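Beta-galactosidase (Trichoderma reesei, PDB 3OG2) probably hydrolyses terminal non-reducing beta-D-galactose residues in beta-D-galactosides, as a glycoprotein of glycoside hydrolase family 35 with a TIM-barrel domain. Local coordinates at residues E848-P858 with P994-Y1003; G327-H335 with F836-G844. All blocks are in the same frame, centred on the assembly; numbering follows the deposited sequence.

Both contacts lie on the same side of the molecule's centre, about 17 Å apart between their centres. Interaction 2 comes first along the chain: it ties a loop that follows strand 318-321 of the TIM-barrel domain to residues 836-844, some 500 positions later. Segment 836-844 leads into helix 846-850, whose end opens interaction 1, where residues 848-858 receive the C-terminal tail. The two meet through the salt bridge between Arg999 and Glu842 and through Gly844 O, which probably accepts a hydrogen bond from Arg849. One continuous run, 836-858, thus faces the barrel at its start and the chain's last residues at its end, linking the family 35 TIM barrel with the all-beta part of the chain.

Interaction 1: residues E848-P858 with P994-Y1003; sequences ERQGFHLPSPP and PHFKKRHGAY
Phe996 N donates a nearly straight hydrogen bond to Pro855 O (2.8 Å), in the carbonyl plane, where the loop after the helix runs close to the tail, which has no regular structure; toward the other end Gln850 lies beside Ala1002. Segment 848-858 leaves helix 846-850 through a Schellman motif at Gly851, and a type I turn carries it on to Leu854. A side chain at Gly851 would collide with Arg999, whose guanidinium lies with one face over Gly851 CA. The Arg999 chain, extended from CG to NE, brings NH1 to Arg849 O at 3.0 Å from above the carbonyl plane, and its positive charge probably suits the carbonyl end of the helix; its NH2 pairs with Glu842.

The C-terminal tail is thereby fastened across the helix end and the following loop, in a part of the chain assigned to a second all-beta domain of the beta-galactosidase family. Phe996, its CG anti to the backbone N (chi1 169°), lays its ring against Pro858, whose CD sits 3.5 Å from the ring centroid in a CH-pi contact, while Gly851 O and Gln850 O lie at its edge. Pro855 CB lies over one face of the His995 ring, offset toward its rim, in a second CH-pi contact.

At the chain end Arg849 meets the terminal carboxylate of Tyr1003 with two nitrogens: NE reaches O at 2.9 Å and NH2 forms a salt bridge to OXT at 2.8 Å. NH2 also pairs with Glu670. A leucine in place of Arg849 would probably leave both carboxylates without their cationic mate. One water joins Arg999 N to Gln850 O; another bridges Ser856 O and Phe996 O.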
loop_
_atom_site.group_PDB
_atom_site.type_symbol
_atom_site.label_atom_id
_atom_site.label_comp_id
_atom_site.label_asym_id
_atom_site.label_seq_id
_atom_site.Cartn_x
_atom_site.Cartn_y
_atom_site.Cartn_z
ATOM N N GLU A 848 18.118 22.793 -0.968
ATOM C CA GLU A 848 18.396 21.344 -0.972
ATOM C C GLU A 848 19.856 21.074 -1.317
ATOM O O GLU A 848 20.509 20.235 -0.694
ATOM C CB GLU A 848 17.471 20.655 -2.013
ATOM C CG GLU A 848 15.988 20.842 -1.711
ATOM C CD GLU A 848 15.115 20.170 -2.764
ATOM O OE1 GLU A 848 15.021 20.678 -3.933
ATOM O OE2 GLU A 848 14.499 19.134 -2.403
ATOM N N ARG A 849 20.353 21.816 -2.349
ATOM C CA ARG A 849 21.723 21.583 -2.764
ATOM C C ARG A 849 22.675 21.862 -1.611
ATOM O O ARG A 849 23.699 21.183 -1.483
ATOM C CB ARG A 849 22.111 22.497 -3.944
ATOM C CG ARG A 849 21.197 22.245 -5.169
ATOM C CD ARG A 849 21.745 22.959 -6.391
ATOM N NE ARG A 849 22.084 24.374 -6.263
ATOM C CZ ARG A 849 21.401 25.418 -6.706
ATOM N NH1 ARG A 849 20.205 25.306 -7.282
ATOM N NH2 ARG A 849 21.901 26.635 -6.560
ATOM N N GLN A 850 22.375 22.851 -0.772
ATOM C CA GLN A 850 23.279 23.207 0.319
ATOM C C GLN A 850 23.101 22.263 1.511
ATOM O O GLN A 850 23.924 22.290 2.425
ATOM C CB GLN A 850 22.970 24.619 0.835
ATOM C CG GLN A 850 23.044 25.685 -0.287
ATOM C CD GLN A 850 24.522 26.084 -0.395
ATOM O OE1 GLN A 850 25.137 26.600 0.553
ATOM N NE2 GLN A 850 25.121 25.785 -1.503
ATOM N N GLY A 851 22.051 21.456 1.538
ATOM C CA GLY A 851 21.817 20.633 2.727
ATOM C C GLY A 851 21.045 21.389 3.811
ATOM O O GLY A 851 21.004 20.900 4.948
ATOM N N PHE A 852 20.463 22.552 3.496
ATOM C CA PHE A 852 19.796 23.364 4.524
ATOM C C PHE A 852 18.501 22.745 5.002
ATOM O O PHE A 852 17.993 23.194 6.029
ATOM C CB PHE A 852 19.501 24.780 4.049
ATOM C CG PHE A 852 20.732 25.638 3.827
ATOM C CD1 PHE A 852 21.977 25.267 4.322
ATOM C CD2 PHE A 852 20.618 26.812 3.099
ATOM C CE1 PHE A 852 23.092 26.102 4.102
ATOM C CE2 PHE A 852 21.699 27.665 2.924
ATOM C CZ PHE A 852 22.939 27.300 3.424
ATOM N N HIS A 853 17.964 21.719 4.363
ATOM C CA HIS A 853 16.847 20.942 4.838
ATOM C C HIS A 853 17.216 19.926 5.904
ATOM O O HIS A 853 16.304 19.250 6.432
ATOM C CB HIS A 853 16.195 20.195 3.651
ATOM C CG HIS A 853 17.154 19.280 2.965
ATOM N ND1 HIS A 853 17.119 17.899 2.946
ATOM C CD2 HIS A 853 18.209 19.682 2.223
ATOM C CE1 HIS A 853 18.166 17.492 2.194
ATOM N NE2 HIS A 853 18.817 18.576 1.781
ATOM N N LEU A 854 18.483 19.755 6.199
ATOM C CA LEU A 854 18.891 18.727 7.137
ATOM C C LEU A 854 18.789 19.191 8.581
ATOM O O LEU A 854 18.740 20.403 8.819
ATOM C CB LEU A 854 20.332 18.258 6.825
ATOM C CG LEU A 854 20.491 17.641 5.427
ATOM C CD1 LEU A 854 21.980 17.469 5.125
ATOM C CD2 LEU A 854 19.750 16.339 5.337
ATOM N N PRO A 855 18.708 18.262 9.529
ATOM C CA PRO A 855 18.575 18.679 10.939
ATOM C C PRO A 855 19.732 19.572 11.357
ATOM O O PRO A 855 20.887 19.434 10.925
ATOM C CB PRO A 855 18.624 17.367 11.696
ATOM C CG PRO A 855 18.098 16.367 10.711
ATOM C CD PRO A 855 18.577 16.808 9.349
ATOM N N SER A 856 19.431 20.503 12.261
ATOM C CA SER A 856 20.437 21.432 12.805
ATOM C C SER A 856 21.136 22.250 11.712
ATOM O O SER A 856 22.358 22.266 11.524
ATOM C CB SER A 856 21.493 20.663 13.610
ATOM O OG SER A 856 20.921 20.007 14.700
ATOM N N PRO A 857 20.363 22.980 10.925
ATOM C CA PRO A 857 20.939 23.735 9.805
ATOM C C PRO A 857 21.732 24.933 10.321
ATOM O O PRO A 857 21.557 25.296 11.506
ATOM C CB PRO A 857 19.688 24.239 9.067
ATOM C CG PRO A 857 18.672 24.387 10.187
ATOM C CD PRO A 857 18.897 23.177 11.064
ATOM N N PRO A 858 22.552 25.520 9.451
ATOM C CA PRO A 858 23.410 26.647 9.895
ATOM C C PRO A 858 22.608 27.929 10.013
ATOM O O PRO A 858 22.409 28.636 9.016
ATOM C CB PRO A 858 24.451 26.733 8.772
ATOM C CG PRO A 858 23.730 26.219 7.532
ATOM C CD PRO A 858 22.727 25.190 8.008
ATOM N N PRO A 994 21.436 11.704 9.220
ATOM C CA PRO A 994 22.508 12.668 9.460
ATOM C C PRO A 994 22.049 14.112 9.506
ATOM O O PRO A 994 21.159 14.539 8.785
ATOM C CB PRO A 994 23.397 12.456 8.226
ATOM C CG PRO A 994 23.252 10.972 8.057
ATOM C CD PRO A 994 21.747 10.786 8.104
ATOM N N HIS A 995 22.714 14.851 10.411
ATOM C CA HIS A 995 22.446 16.272 10.509
ATOM C C HIS A 995 23.211 17.055 9.456
ATOM O O HIS A 995 24.106 16.515 8.775
ATOM C CB HIS A 995 22.917 16.732 11.883
ATOM C CG HIS A 995 22.080 16.189 12.993
ATOM N ND1 HIS A 995 21.275 15.087 13.070
ATOM C CD2 HIS A 995 21.951 16.791 14.212
ATOM C CE1 HIS A 995 20.698 14.992 14.250
ATOM N NE2 HIS A 995 21.104 16.032 14.965
ATOM N N PHE A 996 22.861 18.349 9.339
ATOM C CA PHE A 996 23.591 19.203 8.418
ATOM C C PHE A 996 25.091 19.155 8.672
ATOM O O PHE A 996 25.520 19.261 9.813
ATOM C CB PHE A 996 23.060 20.634 8.555
ATOM C CG PHE A 996 23.952 21.639 7.812
ATOM C CD1 PHE A 996 23.796 21.828 6.457
ATOM C CD2 PHE A 996 24.917 22.382 8.470
ATOM C CE1 PHE A 996 24.592 22.702 5.745
ATOM C CE2 PHE A 996 25.737 23.222 7.764
ATOM C CZ PHE A 996 25.584 23.421 6.395
ATOM N N LYS A 997 25.865 19.128 7.609
ATOM C CA LYS A 997 27.302 19.331 7.581
ATOM C C LYS A 997 27.561 20.116 6.308
ATOM O O LYS A 997 27.027 19.808 5.255
ATOM C CB LYS A 997 28.075 18.021 7.519
ATOM C CG LYS A 997 28.380 17.337 8.834
ATOM C CD LYS A 997 28.703 15.871 8.569
ATOM C CE LYS A 997 29.882 15.736 7.612
ATOM N NZ LYS A 997 31.099 15.220 8.324
ATOM N N LYS A 998 28.395 21.135 6.389
ATOM C CA LYS A 998 28.724 21.935 5.237
ATOM C C LYS A 998 29.216 21.061 4.086
ATOM O O LYS A 998 30.094 20.202 4.245
ATOM C CB LYS A 998 29.798 22.916 5.691
ATOM C CG LYS A 998 30.342 23.647 4.492
ATOM C CD LYS A 998 29.485 24.853 4.208
ATOM C CE LYS A 998 30.347 25.763 3.321
ATOM N NZ LYS A 998 29.460 26.712 2.608
ATOM N N ARG A 999 28.597 21.263 2.914
ATOM C CA ARG A 999 28.957 20.412 1.763
ATOM C C ARG A 999 30.069 21.024 0.921
ATOM O O ARG A 999 29.973 22.177 0.441
ATOM C CB ARG A 999 27.731 20.259 0.850
ATOM C CG ARG A 999 26.638 19.447 1.600
ATOM C CD ARG A 999 25.396 19.357 0.735
ATOM N NE ARG A 999 24.495 18.353 1.313
ATOM C CZ ARG A 999 23.412 17.896 0.686
ATOM N NH1 ARG A 999 23.072 18.368 -0.513
ATOM N NH2 ARG A 999 22.689 16.974 1.251
ATOM N N HIS A 1000 31.135 20.266 0.720
ATOM C CA HIS A 1000 32.237 20.750 -0.121
ATOM C C HIS A 1000 31.754 20.701 -1.567
ATOM O O HIS A 1000 31.058 19.756 -2.031
ATOM C CB HIS A 1000 33.491 19.928 0.137
ATOM C CG HIS A 1000 34.038 20.043 1.551
ATOM N ND1 HIS A 1000 35.368 20.191 1.847
ATOM C CD2 HIS A 1000 33.431 19.996 2.765
ATOM C CE1 HIS A 1000 35.564 20.246 3.173
ATOM N NE2 HIS A 1000 34.389 20.138 3.772
ATOM N N GLY A 1001 32.116 21.720 -2.320
ATOM C CA GLY A 1001 31.748 21.735 -3.735
ATOM C C GLY A 1001 30.327 22.162 -3.972
ATOM O O GLY A 1001 29.867 22.070 -5.107
ATOM N N ALA A 1002 29.586 22.597 -2.952
ATOM C CA ALA A 1002 28.217 22.988 -3.210
ATOM C C ALA A 1002 28.151 24.276 -4.013
ATOM O O ALA A 1002 29.116 25.052 -4.121
ATOM C CB ALA A 1002 27.498 23.176 -1.885
ATOM N N TYR A 1003 26.978 24.493 -4.586
ATOM C CA TYR A 1003 26.696 25.684 -5.386
ATOM C C TYR A 1003 25.180 25.949 -5.293
ATOM O O TYR A 1003 24.482 25.039 -4.814
ATOM C CB TYR A 1003 27.192 25.534 -6.837
ATOM C CG TYR A 1003 26.594 24.386 -7.584
ATOM C CD1 TYR A 1003 25.320 24.401 -8.132
ATOM C CD2 TYR A 1003 27.333 23.246 -7.770
ATOM C CE1 TYR A 1003 24.775 23.347 -8.827
ATOM C CE2 TYR A 1003 26.822 22.154 -8.462
ATOM C CZ TYR A 1003 25.537 22.224 -8.987
ATOM O OH TYR A 1003 25.012 21.137 -9.647
ATOM O OXT TYR A 1003 24.613 27.050 -5.808
HETATM O O HOH W 1 26.521 23.192 2.523
HETATM O O HOH W 2 24.364 20.173 11.992
#

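Interaction 2: residues G327-H335 with F836-G844; sequences GTNWGNLGH and FRGPLNEGG
Asn332 ND2 makes the direct hydrogen bond of this contact, reaching Leu840 O at 2.8 Å. The bond is nearly straight (172°) and lies in both the amide plane and the carbonyl plane, a geometry well served by the short, flat amide of asparagine. The same nitrogen donates to a water that in turn donates to Asn841 O, so one amide holds two successive carbonyls. Outside the contact, Trp330 NE1 bonds to Phe50 O, and the Asn841 amide is fixed by Gln927 and Gly925.

Packing lies beside this bond. The backbones come closest at Gly331 and Asn841, whose CA atoms are 3.7 Å apart; any side chain on Gly331 would run into the Trp330 ring, and its positive phi also favours glycine. With CG of Trp330 set between the backbone N and the carbonyl carbon (chi1 68°), the far edge of the indole meets Arg837 O, 3.3 Å from CH2, and Asn841 OD1. Leu840 CD1 rests 4.0 Å from Leu333 CA, adding an apolar patch.

Residues 330-333 form a type I' turn, closed by Leu333 N to Trp330 O. It belongs to the loop after strand 318-321 of the family 35 TIM barrel and lies against the loop before helix 846-850; the side chain of Leu333 is about 8 Å from those of Ala121 and Glu122, which bind galactose in another structure of this protein.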
loop_
_atom_site.group_PDB
_atom_site.type_symbol
_atom_site.label_atom_id
_atom_site.label_comp_id
_atom_site.label_asym_id
_atom_site.label_seq_id
_atom_site.Cartn_x
_atom_site.Cartn_y
_atom_site.Cartn_z
ATOM N N GLY A 327 1.276 3.367 2.684
ATOM C CA GLY A 327 2.392 4.219 3.059
ATOM C C GLY A 327 2.453 5.525 2.245
ATOM O O GLY A 327 1.417 6.074 1.813
ATOM N N THR A 328 3.681 6.018 2.080
ATOM C CA THR A 328 3.841 7.374 1.594
ATOM C C THR A 328 4.901 7.452 0.512
ATOM O O THR A 328 5.977 6.814 0.650
ATOM C CB THR A 328 4.295 8.269 2.776
ATOM O OG1 THR A 328 3.287 8.112 3.833
ATOM C CG2 THR A 328 4.350 9.727 2.405
ATOM N N ASN A 329 4.637 8.239 -0.531
ATOM C CA ASN A 329 5.651 8.510 -1.559
ATOM C C ASN A 329 6.575 9.632 -1.066
ATOM O O ASN A 329 6.583 10.750 -1.674
ATOM C CB ASN A 329 4.960 8.907 -2.865
ATOM C CG ASN A 329 4.022 7.851 -3.361
ATOM O OD1 ASN A 329 4.386 6.664 -3.421
ATOM N ND2 ASN A 329 2.778 8.236 -3.672
ATOM N N TRP A 330 7.315 9.381 -0.004
ATOM C CA TRP A 330 8.244 10.383 0.500
ATOM C C TRP A 330 9.400 10.537 -0.449
ATOM O O TRP A 330 9.670 9.699 -1.331
ATOM C CB TRP A 330 8.685 9.952 1.939
ATOM C CG TRP A 330 9.530 8.703 1.860
ATOM C CD1 TRP A 330 9.111 7.408 1.830
ATOM C CD2 TRP A 330 10.966 8.685 1.785
ATOM N NE1 TRP A 330 10.197 6.583 1.739
ATOM C CE2 TRP A 330 11.353 7.326 1.697
ATOM C CE3 TRP A 330 11.963 9.675 1.750
ATOM C CZ2 TRP A 330 12.689 6.929 1.600
ATOM C CZ3 TRP A 330 13.284 9.275 1.657
ATOM C CH2 TRP A 330 13.616 7.944 1.584
ATOM N N GLY A 331 10.133 11.652 -0.290
ATOM C CA GLY A 331 11.425 11.782 -0.998
ATOM C C GLY A 331 11.316 11.632 -2.507
ATOM O O GLY A 331 12.203 11.037 -3.111
ATOM N N ASN A 332 10.281 12.170 -3.133
ATOM C CA ASN A 332 10.110 12.149 -4.587
ATOM C C ASN A 332 10.055 10.734 -5.145
ATOM O O ASN A 332 10.265 10.571 -6.383
ATOM C CB ASN A 332 11.232 12.936 -5.279
ATOM C CG ASN A 332 11.259 14.365 -4.788
ATOM O OD1 ASN A 332 10.246 15.091 -4.879
ATOM N ND2 ASN A 332 12.428 14.768 -4.329
ATOM N N LEU A 333 9.738 9.712 -4.360
ATOM C CA LEU A 333 9.828 8.347 -4.980
ATOM C C LEU A 333 8.660 8.095 -5.895
ATOM O O LEU A 333 8.743 7.117 -6.656
ATOM C CB LEU A 333 9.994 7.283 -3.888
ATOM C CG LEU A 333 8.798 6.993 -2.988
ATOM C CD1 LEU A 333 7.846 5.959 -3.603
ATOM C CD2 LEU A 333 9.277 6.418 -1.647
ATOM N N GLY A 334 7.557 8.849 -5.836
ATOM C CA GLY A 334 6.385 8.571 -6.621
ATOM C C GLY A 334 6.465 9.040 -8.056
ATOM O O GLY A 334 7.268 9.870 -8.440
ATOM N N HIS A 335 5.499 8.522 -8.885
ATOM C CA HIS A 335 5.407 9.005 -10.269
ATOM C C HIS A 335 4.495 10.198 -10.413
ATOM O O HIS A 335 3.753 10.535 -9.465
ATOM C CB HIS A 335 4.921 7.824 -11.162
ATOM C CG HIS A 335 3.457 7.556 -11.110
ATOM N ND1 HIS A 335 2.796 7.054 -12.225
ATOM C CD2 HIS A 335 2.543 7.632 -10.119
ATOM C CE1 HIS A 335 1.534 6.878 -11.905
ATOM N NE2 HIS A 335 1.330 7.224 -10.639
ATOM N N PHE A 836 22.286 8.309 3.243
ATOM C CA PHE A 836 21.318 7.754 4.183
ATOM C C PHE A 836 19.888 7.876 3.659
ATOM O O PHE A 836 19.117 6.938 3.849
ATOM C CB PHE A 836 21.465 8.515 5.502
ATOM C CG PHE A 836 20.707 7.829 6.634
ATOM C CD1 PHE A 836 19.355 8.087 6.868
ATOM C CD2 PHE A 836 21.371 6.923 7.479
ATOM C CE1 PHE A 836 18.650 7.495 7.883
ATOM C CE2 PHE A 836 20.635 6.365 8.526
ATOM C CZ PHE A 836 19.289 6.643 8.776
ATOM N N ARG A 837 19.531 9.018 3.098
ATOM C CA ARG A 837 18.127 9.247 2.688
ATOM C C ARG A 837 17.898 8.879 1.226
ATOM O O ARG A 837 16.724 8.877 0.814
ATOM C CB ARG A 837 17.712 10.697 2.979
ATOM C CG ARG A 837 17.856 11.026 4.483
ATOM C CD ARG A 837 17.265 12.383 4.798
ATOM N NE ARG A 837 17.421 12.780 6.216
ATOM C CZ ARG A 837 18.574 13.125 6.770
ATOM N NH1 ARG A 837 19.738 13.145 6.138
ATOM N NH2 ARG A 837 18.593 13.480 8.049
ATOM N N GLY A 838 18.935 8.540 0.478
ATOM C CA GLY A 838 18.759 7.933 -0.824
ATOM C C GLY A 838 18.792 8.922 -1.968
ATOM O O GLY A 838 18.904 10.139 -1.791
ATOM N N PRO A 839 18.715 8.359 -3.176
ATOM C CA PRO A 839 19.034 9.115 -4.380
ATOM C C PRO A 839 17.932 10.087 -4.819
ATOM O O PRO A 839 18.228 10.891 -5.705
ATOM C CB PRO A 839 19.208 8.022 -5.473
ATOM C CG PRO A 839 18.411 6.835 -4.951
ATOM C CD PRO A 839 18.522 6.893 -3.441
ATOM N N LEU A 840 16.711 10.000 -4.310
ATOM C CA LEU A 840 15.596 10.799 -4.850
ATOM C C LEU A 840 15.139 11.872 -3.860
ATOM O O LEU A 840 14.437 12.799 -4.275
ATOM C CB LEU A 840 14.409 9.902 -5.197
ATOM C CG LEU A 840 14.758 8.738 -6.149
ATOM C CD1 LEU A 840 13.502 7.968 -6.494
ATOM C CD2 LEU A 840 15.432 9.270 -7.423
ATOM N N ASN A 841 15.568 11.797 -2.593
ATOM C CA ASN A 841 15.012 12.677 -1.567
ATOM C C ASN A 841 15.115 14.159 -1.873
ATOM O O ASN A 841 14.159 14.903 -1.624
ATOM C CB ASN A 841 15.701 12.310 -0.214
ATOM C CG ASN A 841 15.085 13.077 0.958
ATOM O OD1 ASN A 841 13.884 12.899 1.223
ATOM N ND2 ASN A 841 15.885 13.887 1.633
ATOM N N GLU A 842 16.296 14.570 -2.377
ATOM C CA GLU A 842 16.529 15.966 -2.695
ATOM C C GLU A 842 16.337 16.303 -4.157
ATOM O O GLU A 842 16.825 15.545 -5.006
ATOM C CB GLU A 842 18.007 16.349 -2.598
ATOM C CG GLU A 842 18.544 16.138 -1.272
ATOM C CD GLU A 842 20.034 16.428 -1.097
ATOM O OE1 GLU A 842 20.856 16.964 -1.906
ATOM O OE2 GLU A 842 20.350 16.062 0.057
ATOM N N GLY A 843 15.725 17.431 -4.426
ATOM C CA GLY A 843 15.786 18.000 -5.773
ATOM C C GLY A 843 16.893 19.045 -5.874
ATOM O O GLY A 843 17.843 19.050 -5.050
ATOM N N GLY A 844 16.752 19.940 -6.871
ATOM C CA GLY A 844 17.824 20.856 -7.230
ATOM C C GLY A 844 17.656 22.259 -6.645
ATOM O O GLY A 844 18.452 23.113 -7.062
HETATM O O HOH W 3 12.587 17.046 -2.505
#